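Transcriptional activator PlcR protein (Bacillus thuringiensis, PDB 3U3W) activates transcription of virulence genes by binding DNA through a helix-turn-helix domain in response to the quorum-sensing peptide PapR. Local coordinates at residues Lys22-Asn27 / Ser32-Ile37; Asp176-Ile181 / Val196-Asn201. All coordinates share one frame; numbering follows the deposited sequence. Where two conformers were deposited one is given.

Overall arrangement
Following the chain from its N terminus, contact 1 comes first: Lys22-Asn27 and Ser32-Ile37 close a short turn between helices 21-25 and 31-38 within the DNA-binding domain. Contact 2 opens much later, in the C-terminal tetratricopeptide-type domain, where Asp176-Ile181 and Val196-Asn201 bring together consecutive helices 171-187 and 192-208. The two contacts follow one another in series, neither nested nor crossed, and each joins neighbours in sequence within its own domain. The centres of contact 1 and contact 2 are about 48 Å apart, on opposite sides of the centre of the chain. Contact 1 lies against bound DNA, whereas helix 192-208 of contact 2 reaches the bound signal peptide.

Contact 1 of 2, residues Lys22-Asn27 / Ser32-Ile37; sequences KQLSEN and SEVSRI. With nucleotides of chain F; nucleotides of chain E.
In Val34 a chi1 of 159° swings CG1 away from the backbone N and leaves CG2 beside it, and the two methyls divide between neighbouring residues of helix 21-25: CG2 rests 3.8 Å from Ser25 CB, while CG1 reaches toward Leu24, whose CD2 is 4.3 Å away. A short, branched valine suits a place where the two backbones come close, with the CA atoms of Ser25 and Val34 6.4 Å apart. Ser25 offers the valine its methylene and turns its hydroxyl back on its own helix: with chi1 at 69°, OG donates to Lys22 O at 2.9 Å, tilted 32° from the carbonyl plane, so this small polar residue can be buried with its hydroxyl satisfied. These two helices form the helix-turn-helix of the XRE family, in which the second is the recognition helix, and its far side faces DNA. There Ser35 OG donates to OP2 of DA3 of chain E at 2.6 Å. Arg36 lays one guanidinium face over the thymine methyl C7 of DT4 of chain E, 3.9 Å above the plane, while its NH2 bonds N7 and O6 of a guanine base. Ser32 brings its CB to within 3.1 Å of O4 of DT4 of chain E, and its OG bonds a cytosine N4.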
ATOM      1  N   LYS A  22      -6.109  33.496   5.205  1.00 57.41           N
ATOM      2  CA  LYS A  22      -4.826  34.161   5.388  1.00 60.27           C
ATOM      3  C   LYS A  22      -3.769  33.157   5.846  1.00 60.42           C
ATOM      4  O   LYS A  22      -2.664  33.106   5.288  1.00 50.43           O
ATOM      5  CB  LYS A  22      -4.944  35.320   6.389  1.00 61.61           C
ATOM      6  CG  LYS A  22      -3.643  36.103   6.591  1.00 75.11           C
ATOM      7  CD  LYS A  22      -3.173  36.765   5.295  1.00 78.29           C
ATOM      8  CE  LYS A  22      -1.685  37.126   5.334  1.00 81.46           C
ATOM      9  NZ  LYS A  22      -0.777  35.968   5.045  1.00 69.59           N
ATOM     10  N   GLN A  23      -4.120  32.354   6.850  1.00 54.71           N
ATOM     11  CA  GLN A  23      -3.194  31.377   7.414  1.00 59.77           C
ATOM     12  C   GLN A  23      -2.761  30.370   6.371  1.00 66.28           C
ATOM     13  O   GLN A  23      -1.580  30.026   6.264  1.00 60.74           O
ATOM     14  CB  GLN A  23      -3.838  30.645   8.585  1.00 61.92           C
ATOM     15  CG  GLN A  23      -4.017  31.507   9.817  1.00 59.03           C
ATOM     16  CD  GLN A  23      -4.554  30.720  10.993  1.00 76.08           C
ATOM     17  OE1 GLN A  23      -5.767  30.656  11.208  1.00 67.42           O
ATOM     18  NE2 GLN A  23      -3.651  30.111  11.762  1.00 72.85           N
ATOM     19  N   LEU A  24      -3.736  29.898   5.602  1.00 65.49           N
ATOM     20  CA  LEU A  24      -3.502  28.888   4.587  1.00 46.32           C
ATOM     21  C   LEU A  24      -2.621  29.439   3.479  1.00 53.84           C
ATOM     22  O   LEU A  24      -1.731  28.747   2.978  1.00 48.70           O
ATOM     23  CB  LEU A  24      -4.843  28.406   4.025  1.00 53.53           C
ATOM     24  CG  LEU A  24      -4.829  27.354   2.915  1.00 43.80           C
ATOM     25  CD1 LEU A  24      -3.958  26.167   3.299  1.00 49.74           C
ATOM     26  CD2 LEU A  24      -6.249  26.914   2.604  1.00 42.91           C
ATOM     27  N   SER A  25      -2.865  30.694   3.108  1.00 55.40           N
ATOM     28  CA  SER A  25      -2.170  31.320   1.983  1.00 53.70           C
ATOM     29  C   SER A  25      -0.683  31.621   2.229  1.00 54.02           C
ATOM     30  O   SER A  25       0.062  31.869   1.280  1.00 48.80           O
ATOM     31  CB  SER A  25      -2.908  32.593   1.522  1.00 49.24           C
ATOM     32  OG  SER A  25      -2.823  33.651   2.467  1.00 57.78           O
ATOM     33  N   GLU A  26      -0.259  31.580   3.492  1.00 61.33           N
ATOM     34  CA  GLU A  26       1.100  31.983   3.878  1.00 60.00           C
ATOM     35  C   GLU A  26       2.224  31.259   3.135  1.00 60.25           C
ATOM     36  O   GLU A  26       2.292  30.026   3.117  1.00 55.29           O
ATOM     37  CB  GLU A  26       1.290  31.854   5.392  1.00 59.01           C
ATOM     38  CG  GLU A  26       0.666  32.994   6.184  1.00 78.63           C
ATOM     39  CD  GLU A  26       0.345  32.612   7.625  1.00 99.33           C
ATOM     40  OE1 GLU A  26      -0.372  33.386   8.307  1.00 86.59           O
ATOM     41  OE2 GLU A  26       0.807  31.538   8.072  1.00 99.22           O
ATOM     42  N   ASN A  27       3.109  32.044   2.529  1.00 51.98           N
ATOM     43  CA  ASN A  27       4.272  31.513   1.824  1.00 56.64           C
ATOM     44  C   ASN A  27       3.898  30.753   0.565  1.00 66.96           C
ATOM     45  O   ASN A  27       4.767  30.222  -0.140  1.00 63.17           O
ATOM     46  CB  ASN A  27       5.119  30.632   2.749  1.00 64.83           C
ATOM     47  CG  ASN A  27       5.769  31.426   3.866  1.00 78.40           C
ATOM     48  OD1 ASN A  27       6.755  32.136   3.645  1.00 79.98           O
ATOM     49  ND2 ASN A  27       5.212  31.321   5.073  1.00 50.87           N
ATOM     50  N   SER A  32      -6.530  36.255  -1.172  1.00 45.42           N
ATOM     51  CA  SER A  32      -7.615  36.436  -2.136  1.00 52.68           C
ATOM     52  C   SER A  32      -7.657  35.329  -3.201  1.00 54.42           C
ATOM     53  O   SER A  32      -8.724  35.018  -3.743  1.00 49.73           O
ATOM     54  CB  SER A  32      -7.522  37.810  -2.812  1.00 47.68           C
ATOM     55  OG  SER A  32      -6.391  37.891  -3.658  1.00 50.95           O
ATOM     56  N   GLU A  33      -6.498  34.742  -3.495  1.00 43.31           N
ATOM     57  CA  GLU A  33      -6.425  33.617  -4.427  1.00 45.23           C
ATOM     58  C   GLU A  33      -6.967  32.338  -3.792  1.00 49.72           C
ATOM     59  O   GLU A  33      -7.585  31.524  -4.468  1.00 45.76           O
ATOM     60  CB  GLU A  33      -4.989  33.400  -4.911  1.00 42.94           C
ATOM     61  CG  GLU A  33      -4.801  32.242  -5.878  1.00 38.04           C
ATOM     62  CD  GLU A  33      -5.439  32.487  -7.238  1.00 58.96           C
ATOM     63  OE1 GLU A  33      -6.130  33.517  -7.401  1.00 41.91           O
ATOM     64  OE2 GLU A  33      -5.249  31.639  -8.143  1.00 60.40           O
ATOM     65  N   VAL A  34      -6.726  32.161  -2.495  1.00 46.84           N
ATOM     66  CA  VAL A  34      -7.373  31.091  -1.746  1.00 43.11           C
ATOM     67  C   VAL A  34      -8.892  31.267  -1.829  1.00 46.24           C
ATOM     68  O   VAL A  34      -9.617  30.321  -2.126  1.00 39.23           O
ATOM     69  CB  VAL A  34      -6.905  31.054  -0.271  1.00 46.40           C
ATOM     70  CG1 VAL A  34      -7.926  30.321   0.613  1.00 42.74           C
ATOM     71  CG2 VAL A  34      -5.537  30.408  -0.181  1.00 40.72           C
ATOM     72  N   SER A  35      -9.368  32.486  -1.582  1.00 46.63           N
ATOM     73  CA  SER A  35     -10.793  32.788  -1.721  1.00 46.00           C
ATOM     74  C   SER A  35     -11.321  32.367  -3.096  1.00 46.33           C
ATOM     75  O   SER A  35     -12.354  31.708  -3.198  1.00 46.38           O
ATOM     76  CB  SER A  35     -11.062  34.279  -1.488  1.00 43.10           C
ATOM     77  OG  SER A  35     -12.448  34.573  -1.581  1.00 32.43           O
ATOM     78  N   ARG A  36     -10.605  32.743  -4.151  1.00 43.30           N
ATOM     79  CA  ARG A  36     -11.055  32.450  -5.499  1.00 47.18           C
ATOM     80  C   ARG A  36     -10.970  30.958  -5.823  1.00 50.52           C
ATOM     81  O   ARG A  36     -11.790  30.439  -6.577  1.00 49.25           O
ATOM     82  CB  ARG A  36     -10.287  33.280  -6.529  1.00 45.66           C
ATOM     83  CG  ARG A  36     -10.641  34.764  -6.547  1.00 50.92           C
ATOM     84  CD  ARG A  36     -10.150  35.394  -7.838  1.00 57.00           C
ATOM     85  NE  ARG A  36      -9.865  36.819  -7.716  1.00 58.90           N
ATOM     86  CZ  ARG A  36     -10.733  37.779  -8.010  1.00 68.00           C
ATOM     87  NH1 ARG A  36     -11.953  37.469  -8.434  1.00 76.03           N
ATOM     88  NH2 ARG A  36     -10.381  39.048  -7.880  1.00 63.85           N
ATOM     89  N   ILE A  37      -9.981  30.276  -5.251  1.00 46.07           N
ATOM     90  CA  ILE A  37      -9.874  28.823  -5.368  1.00 42.75           C
ATOM     91  C   ILE A  37     -11.048  28.101  -4.684  1.00 52.66           C
ATOM     92  O   ILE A  37     -11.602  27.149  -5.240  1.00 47.58           O
ATOM     93  CB  ILE A  37      -8.532  28.302  -4.811  1.00 49.26           C
ATOM     94  CG1 ILE A  37      -7.387  28.727  -5.726  1.00 44.24           C
ATOM     95  CG2 ILE A  37      -8.540  26.783  -4.680  1.00 40.98           C
ATOM     96  CD1 ILE A  37      -6.038  28.494  -5.127  1.00 48.05           C
TER
ATOM     97  P    DT F  12      -3.521  30.286  -9.967  1.00 53.43           P
ATOM     98  OP1  DT F  12      -2.642  29.852 -11.067  1.00 75.04           O
ATOM     99  OP2  DT F  12      -3.581  29.508  -8.719  1.00 58.54           O
ATOM    100  O5'  DT F  12      -3.127  31.781  -9.566  1.00 61.70           O
ATOM    101  C5'  DT F  12      -1.777  32.196  -9.736  1.00 52.71           C
ATOM    102  C4'  DT F  12      -1.609  33.664  -9.396  1.00 49.22           C
ATOM    103  O4'  DT F  12      -2.513  34.467 -10.198  1.00 54.00           O
ATOM    104  C3'  DT F  12      -1.858  34.049  -7.934  1.00 49.66           C
ATOM    105  O3'  DT F  12      -0.575  34.449  -7.427  1.00 48.44           O
ATOM    106  C2'  DT F  12      -2.921  35.161  -7.991  1.00 45.79           C
ATOM    107  C1'  DT F  12      -2.849  35.618  -9.451  1.00 52.38           C
ATOM    108  N1   DT F  12      -4.098  36.174 -10.042  1.00 58.86           N
ATOM    109  C2   DT F  12      -4.074  37.450 -10.560  1.00 56.29           C
ATOM    110  O2   DT F  12      -3.084  38.152 -10.545  1.00 59.73           O
ATOM    111  N3   DT F  12      -5.259  37.876 -11.098  1.00 57.41           N
ATOM    112  C4   DT F  12      -6.442  37.171 -11.174  1.00 54.95           C
ATOM    113  O4   DT F  12      -7.447  37.658 -11.678  1.00 55.76           O
ATOM    114  C5   DT F  12      -6.405  35.836 -10.619  1.00 59.38           C
ATOM    115  C7   DT F  12      -7.628  34.961 -10.641  1.00 48.27           C
ATOM    116  C6   DT F  12      -5.247  35.409 -10.090  1.00 57.38           C
TER
ATOM    117  P    DT E   4     -17.598  37.960  -4.457  1.00 55.94           P
ATOM    118  OP1  DT E   4     -19.042  38.204  -4.663  1.00 54.28           O
ATOM    119  OP2  DT E   4     -16.989  36.676  -4.882  1.00 51.99           O
ATOM    120  O5'  DT E   4     -16.821  39.167  -5.153  1.00 57.30           O
ATOM    121  C5'  DT E   4     -17.381  40.473  -5.076  1.00 65.57           C
ATOM    122  C4'  DT E   4     -16.474  41.469  -5.770  1.00 61.60           C
ATOM    123  O4'  DT E   4     -15.251  41.594  -5.006  1.00 51.55           O
ATOM    124  C3'  DT E   4     -16.047  41.072  -7.181  1.00 57.04           C
ATOM    125  O3'  DT E   4     -15.895  42.246  -7.939  1.00 65.85           O
ATOM    126  C2'  DT E   4     -14.679  40.459  -6.934  1.00 57.36           C
ATOM    127  C1'  DT E   4     -14.187  41.477  -5.923  1.00 65.53           C
ATOM    128  N1   DT E   4     -12.960  41.074  -5.215  1.00 62.26           N
ATOM    129  C2   DT E   4     -12.109  42.071  -4.807  1.00 71.39           C
ATOM    130  O2   DT E   4     -12.343  43.253  -4.999  1.00 68.38           O
ATOM    131  N3   DT E   4     -10.983  41.624  -4.161  1.00 66.47           N
ATOM    132  C4   DT E   4     -10.646  40.308  -3.894  1.00 61.50           C
ATOM    133  O4   DT E   4      -9.614  40.009  -3.302  1.00 53.77           O
ATOM    134  C5   DT E   4     -11.588  39.313  -4.353  1.00 65.06           C
ATOM    135  C7   DT E   4     -11.320  37.853  -4.121  1.00 44.10           C
ATOM    136  C6   DT E   4     -12.690  39.740  -4.987  1.00 54.03           C
ATOM    137  P    DA E   3     -15.326  34.270   0.624  1.00 51.25           P
ATOM    138  OP1  DA E   3     -16.645  33.595   0.467  1.00 43.06           O
ATOM    139  OP2  DA E   3     -14.080  33.577   0.243  1.00 44.63           O
ATOM    140  O5'  DA E   3     -15.450  35.644  -0.164  1.00 61.99           O
ATOM    141  C5'  DA E   3     -16.494  36.525   0.212  1.00 47.54           C
ATOM    142  C4'  DA E   3     -16.548  37.681  -0.762  1.00 50.61           C
ATOM    143  O4'  DA E   3     -15.486  38.618  -0.485  1.00 58.93           O
ATOM    144  C3'  DA E   3     -16.393  37.313  -2.225  1.00 45.48           C
ATOM    145  O3'  DA E   3     -17.283  38.170  -2.899  1.00 55.62           O
ATOM    146  C2'  DA E   3     -14.930  37.616  -2.536  1.00 43.92           C
ATOM    147  C1'  DA E   3     -14.649  38.790  -1.611  1.00 57.65           C
ATOM    148  N9   DA E   3     -13.288  38.905  -1.077  1.00 59.91           N
ATOM    149  C8   DA E   3     -12.467  37.915  -0.610  1.00 57.19           C
ATOM    150  N7   DA E   3     -11.304  38.349  -0.173  1.00 56.21           N
ATOM    151  C5   DA E   3     -11.363  39.718  -0.361  1.00 60.16           C
ATOM    152  C6   DA E   3     -10.448  40.763  -0.098  1.00 61.30           C
ATOM    153  N6   DA E   3      -9.229  40.585   0.432  1.00 48.22           N
ATOM    154  N1   DA E   3     -10.836  42.014  -0.419  1.00 56.54           N
ATOM    155  C2   DA E   3     -12.046  42.208  -0.949  1.00 63.57           C
ATOM    156  N3   DA E   3     -12.991  41.314  -1.229  1.00 61.41           N
ATOM    157  C4   DA E   3     -12.581  40.076  -0.913  1.00 64.12           C
TER

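Contact 2 of 2, residues Asp176-Ile181 / Val196-Asn201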
ATOM      1  N   ASP A 176      -0.169 -17.019 -22.291  0.59 30.98           N
ATOM      2  CA  ASP A 176       0.366 -15.910 -23.068  0.59 30.71           C
ATOM      3  C   ASP A 176      -0.156 -14.556 -22.583  0.59 34.65           C
ATOM      4  O   ASP A 176       0.560 -13.562 -22.645  0.59 37.23           O
ATOM      5  CB  ASP A 176       0.097 -16.105 -24.572  0.59 38.96           C
ATOM      6  CG  ASP A 176       1.097 -17.062 -25.240  0.59 44.95           C
ATOM      7  OD1 ASP A 176       2.294 -17.079 -24.854  0.59 39.84           O
ATOM      8  OD2 ASP A 176       0.683 -17.796 -26.165  0.59 50.50           O
ATOM      9  N   LEU A 177      -1.395 -14.514 -22.094  1.00 33.92           N
ATOM     10  CA  LEU A 177      -1.967 -13.281 -21.573  1.00 26.88           C
ATOM     11  C   LEU A 177      -1.349 -12.913 -20.214  1.00 34.42           C
ATOM     12  O   LEU A 177      -1.054 -11.747 -19.952  1.00 27.37           O
ATOM     13  CB  LEU A 177      -3.498 -13.342 -21.515  1.00 27.18           C
ATOM     14  CG  LEU A 177      -4.162 -12.042 -21.029  1.00 44.68           C
ATOM     15  CD1 LEU A 177      -3.493 -10.780 -21.603  1.00 39.16           C
ATOM     16  CD2 LEU A 177      -5.672 -12.013 -21.299  1.00 30.95           C
ATOM     17  N   PHE A 178      -1.120 -13.912 -19.369  1.00 26.16           N
ATOM     18  CA  PHE A 178      -0.398 -13.688 -18.120  1.00 23.63           C
ATOM     19  C   PHE A 178       0.988 -13.092 -18.366  1.00 38.92           C
ATOM     20  O   PHE A 178       1.375 -12.100 -17.727  1.00 29.48           O
ATOM     21  CB  PHE A 178      -0.287 -14.983 -17.312  1.00 22.97           C
ATOM     22  CG  PHE A 178      -1.581 -15.399 -16.692  1.00 20.68           C
ATOM     23  CD1 PHE A 178      -2.330 -14.483 -15.941  1.00 23.96           C
ATOM     24  CD2 PHE A 178      -2.074 -16.682 -16.868  1.00 18.70           C
ATOM     25  CE1 PHE A 178      -3.550 -14.843 -15.380  1.00 20.43           C
ATOM     26  CE2 PHE A 178      -3.289 -17.051 -16.303  1.00 24.84           C
ATOM     27  CZ  PHE A 178      -4.027 -16.121 -15.553  1.00 24.35           C
ATOM     28  N   GLU A 179       1.735 -13.689 -19.293  1.00 37.96           N
ATOM     29  CA  GLU A 179       3.048 -13.163 -19.636  1.00 33.31           C
ATOM     30  C   GLU A 179       2.960 -11.718 -20.129  1.00 29.18           C
ATOM     31  O   GLU A 179       3.803 -10.909 -19.780  1.00 36.33           O
ATOM     32  CB  GLU A 179       3.748 -14.043 -20.666  1.00 33.63           C
ATOM     33  CG  GLU A 179       4.083 -15.440 -20.166  1.00 39.82           C
ATOM     34  CD  GLU A 179       4.814 -16.256 -21.219  1.00 43.64           C
ATOM     35  OE1 GLU A 179       4.861 -15.807 -22.382  1.00 36.73           O
ATOM     36  OE2 GLU A 179       5.351 -17.335 -20.882  1.00 43.47           O
ATOM     37  N   GLN A 180       1.949 -11.383 -20.925  1.00 30.61           N
ATOM     38  CA  GLN A 180       1.799  -9.993 -21.374  1.00 33.23           C
ATOM     39  C   GLN A 180       1.559  -9.039 -20.212  1.00 36.57           C
ATOM     40  O   GLN A 180       2.062  -7.919 -20.230  1.00 37.57           O
ATOM     41  CB  GLN A 180       0.644  -9.828 -22.352  1.00 26.36           C
ATOM     42  CG  GLN A 180       0.931 -10.080 -23.809  1.00 49.44           C
ATOM     43  CD  GLN A 180      -0.364 -10.103 -24.612  1.00 73.17           C
ATOM     44  OE1 GLN A 180      -0.699 -11.113 -25.240  1.00 70.41           O
ATOM     45  NE2 GLN A 180      -1.119  -8.997 -24.564  1.00 65.22           N
ATOM     46  N   ILE A 181       0.759  -9.466 -19.231  1.00 33.45           N
ATOM     47  CA  ILE A 181       0.471  -8.636 -18.049  1.00 37.20           C
ATOM     48  C   ILE A 181       1.726  -8.366 -17.219  1.00 26.37           C
ATOM     49  O   ILE A 181       2.002  -7.221 -16.847  1.00 38.14           O
ATOM     50  CB  ILE A 181      -0.653  -9.234 -17.144  1.00 32.85           C
ATOM     51  CG1 ILE A 181      -1.975  -9.304 -17.905  1.00 23.17           C
ATOM     52  CG2 ILE A 181      -0.824  -8.405 -15.865  1.00 25.10           C
ATOM     53  CD1 ILE A 181      -2.941 -10.344 -17.381  1.00 19.15           C
ATOM     54  N   VAL A 196       2.005 -10.321  -7.514  1.00 22.25           N
ATOM     55  CA  VAL A 196       1.927 -11.588  -6.810  1.00 20.53           C
ATOM     56  C   VAL A 196       0.691 -12.352  -7.266  1.00 29.40           C
ATOM     57  O   VAL A 196       0.721 -13.573  -7.438  1.00 28.48           O
ATOM     58  CB  VAL A 196       1.866 -11.400  -5.270  1.00 30.54           C
ATOM     59  CG1 VAL A 196       1.444 -12.678  -4.587  1.00 18.63           C
ATOM     60  CG2 VAL A 196       3.200 -10.934  -4.734  1.00 23.36           C
ATOM     61  N   LYS A 197      -0.403 -11.626  -7.449  1.00 21.22           N
ATOM     62  CA  LYS A 197      -1.637 -12.250  -7.828  1.00 20.44           C
ATOM     63  C   LYS A 197      -1.536 -12.847  -9.250  1.00 29.06           C
ATOM     64  O   LYS A 197      -1.947 -13.988  -9.479  1.00 18.88           O
ATOM     65  CB  LYS A 197      -2.782 -11.243  -7.743  1.00 24.36           C
ATOM     66  CG  LYS A 197      -4.066 -11.786  -8.331  1.00 26.48           C
ATOM     67  CD  LYS A 197      -5.119 -10.711  -8.499  1.00 25.69           C
ATOM     68  CE  LYS A 197      -5.725 -10.322  -7.164  1.00 35.10           C
ATOM     69  NZ  LYS A 197      -6.827  -9.346  -7.347  1.00 45.49           N
ATOM     70  N   VAL A 198      -1.002 -12.067 -10.191  1.00 18.44           N
ATOM     71  CA  VAL A 198      -0.806 -12.547 -11.561  1.00 23.04           C
ATOM     72  C   VAL A 198       0.111 -13.762 -11.601  1.00 27.83           C
ATOM     73  O   VAL A 198      -0.176 -14.727 -12.305  1.00 30.28           O
ATOM     74  CB  VAL A 198      -0.217 -11.468 -12.514  1.00 26.40           C
ATOM     75  CG1 VAL A 198      -0.056 -12.043 -13.926  1.00 21.83           C
ATOM     76  CG2 VAL A 198      -1.090 -10.237 -12.542  1.00 19.79           C
ATOM     77  N   ARG A 199       1.218 -13.728 -10.861  1.00 25.59           N
ATOM     78  CA  ARG A 199       2.109 -14.894 -10.839  1.00 23.37           C
ATOM     79  C   ARG A 199       1.414 -16.136 -10.300  1.00 28.15           C
ATOM     80  O   ARG A 199       1.675 -17.259 -10.750  1.00 26.12           O
ATOM     81  CB  ARG A 199       3.400 -14.627 -10.075  1.00 21.85           C
ATOM     82  CG  ARG A 199       4.289 -13.617 -10.752  1.00 27.11           C
ATOM     83  CD  ARG A 199       5.671 -13.544 -10.111  1.00 27.95           C
ATOM     84  NE  ARG A 199       6.445 -12.489 -10.760  1.00 31.44           N
ATOM     85  CZ  ARG A 199       7.167 -12.654 -11.865  1.00 40.97           C
ATOM     86  NH1 ARG A 199       7.250 -13.852 -12.456  1.00 33.64           N
ATOM     87  NH2 ARG A 199       7.811 -11.617 -12.384  1.00 38.07           N
ATOM     88  N   TYR A 200       0.503 -15.934  -9.357  1.00 29.12           N
ATOM     89  CA  TYR A 200      -0.220 -17.056  -8.781  1.00 24.05           C
ATOM     90  C   TYR A 200      -1.150 -17.710  -9.796  1.00 29.90           C
ATOM     91  O   TYR A 200      -1.220 -18.942  -9.876  1.00 24.30           O
ATOM     92  CB  TYR A 200      -1.022 -16.610  -7.581  1.00 18.53           C
ATOM     93  CG  TYR A 200      -1.924 -17.674  -7.012  1.00 19.45           C
ATOM     94  CD1 TYR A 200      -1.405 -18.735  -6.277  1.00 16.57           C
ATOM     95  CD2 TYR A 200      -3.297 -17.611  -7.194  1.00 21.54           C
ATOM     96  CE1 TYR A 200      -2.226 -19.699  -5.743  1.00 19.17           C
ATOM     97  CE2 TYR A 200      -4.140 -18.572  -6.655  1.00 19.95           C
ATOM     98  CZ  TYR A 200      -3.601 -19.609  -5.929  1.00 24.29           C
ATOM     99  OH  TYR A 200      -4.439 -20.554  -5.383  1.00 19.67           O
ATOM    100  N   ASN A 201      -1.872 -16.878 -10.546  1.00 26.66           N
ATOM    101  CA  ASN A 201      -2.848 -17.362 -11.515  1.00 22.15           C
ATOM    102  C   ASN A 201      -2.083 -18.031 -12.634  1.00 23.63           C
ATOM    103  O   ASN A 201      -2.422 -19.126 -13.061  1.00 28.04           O
ATOM    104  CB  ASN A 201      -3.703 -16.209 -12.058  1.00 17.27           C
ATOM    105  CG  ASN A 201      -4.700 -15.658 -11.032  1.00 26.82           C
ATOM    106  OD1 ASN A 201      -5.196 -16.388 -10.160  1.00 23.04           O
ATOM    107  ND2 ASN A 201      -5.009 -14.357 -11.144  1.00 21.44           N
TER
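Phe178 and Asn201 make the closest approach between the two segments: the ring atom CZ lies 3.5 Å from Asn201 CB, and CE1 is almost as near. One face of the phenyl ring takes the backbone carbonyl carbon, with Asn201 C 3.9 Å above the ring plane and displaced toward the rim, while CB packs by CZ and CE1. Ring and amide planes are inclined by 37°, so the contact is made by CB and the backbone rather than by a parallel stack of the two flat groups. Next along the ring, CD1 meets Val198 CG1 obliquely at 3.9 Å. The second valine branch, CG2, touches Ile181 CG2 at 3.8 Å. Ile181 lies one turn on from Phe178 along the same helix, so Val198 is wedged between the two.

Torsions place these groups. Phe178 has CG beside its backbone N (chi1 -73°), which carries the large ring across to helix 192-208. In Val198 a chi1 of -179° lets the two methyls divide between Phe178 and Ile181. Asn201 suits its place because its CB is apolar enough for the ring while its amide serves polar partners beyond it: ND2 donates to Asn159 OD1 and also bonds the backbone of the bound peptide.

Segments 176-181 and 196-201 run antiparallel, their axes 9.9 Å apart at closest approach and 161° between their directions, as expected of a helical hairpin in a tetratricopeptide-type domain. Helix 153-167 flanks the pair, with Ala162 and Asn163 against Phe178 and Asn163 also touching Asn201. Elsewhere on helix 192-208, Val196 and Arg199 pack on helix 212-228, and Tyr200 packs on helix 235-248.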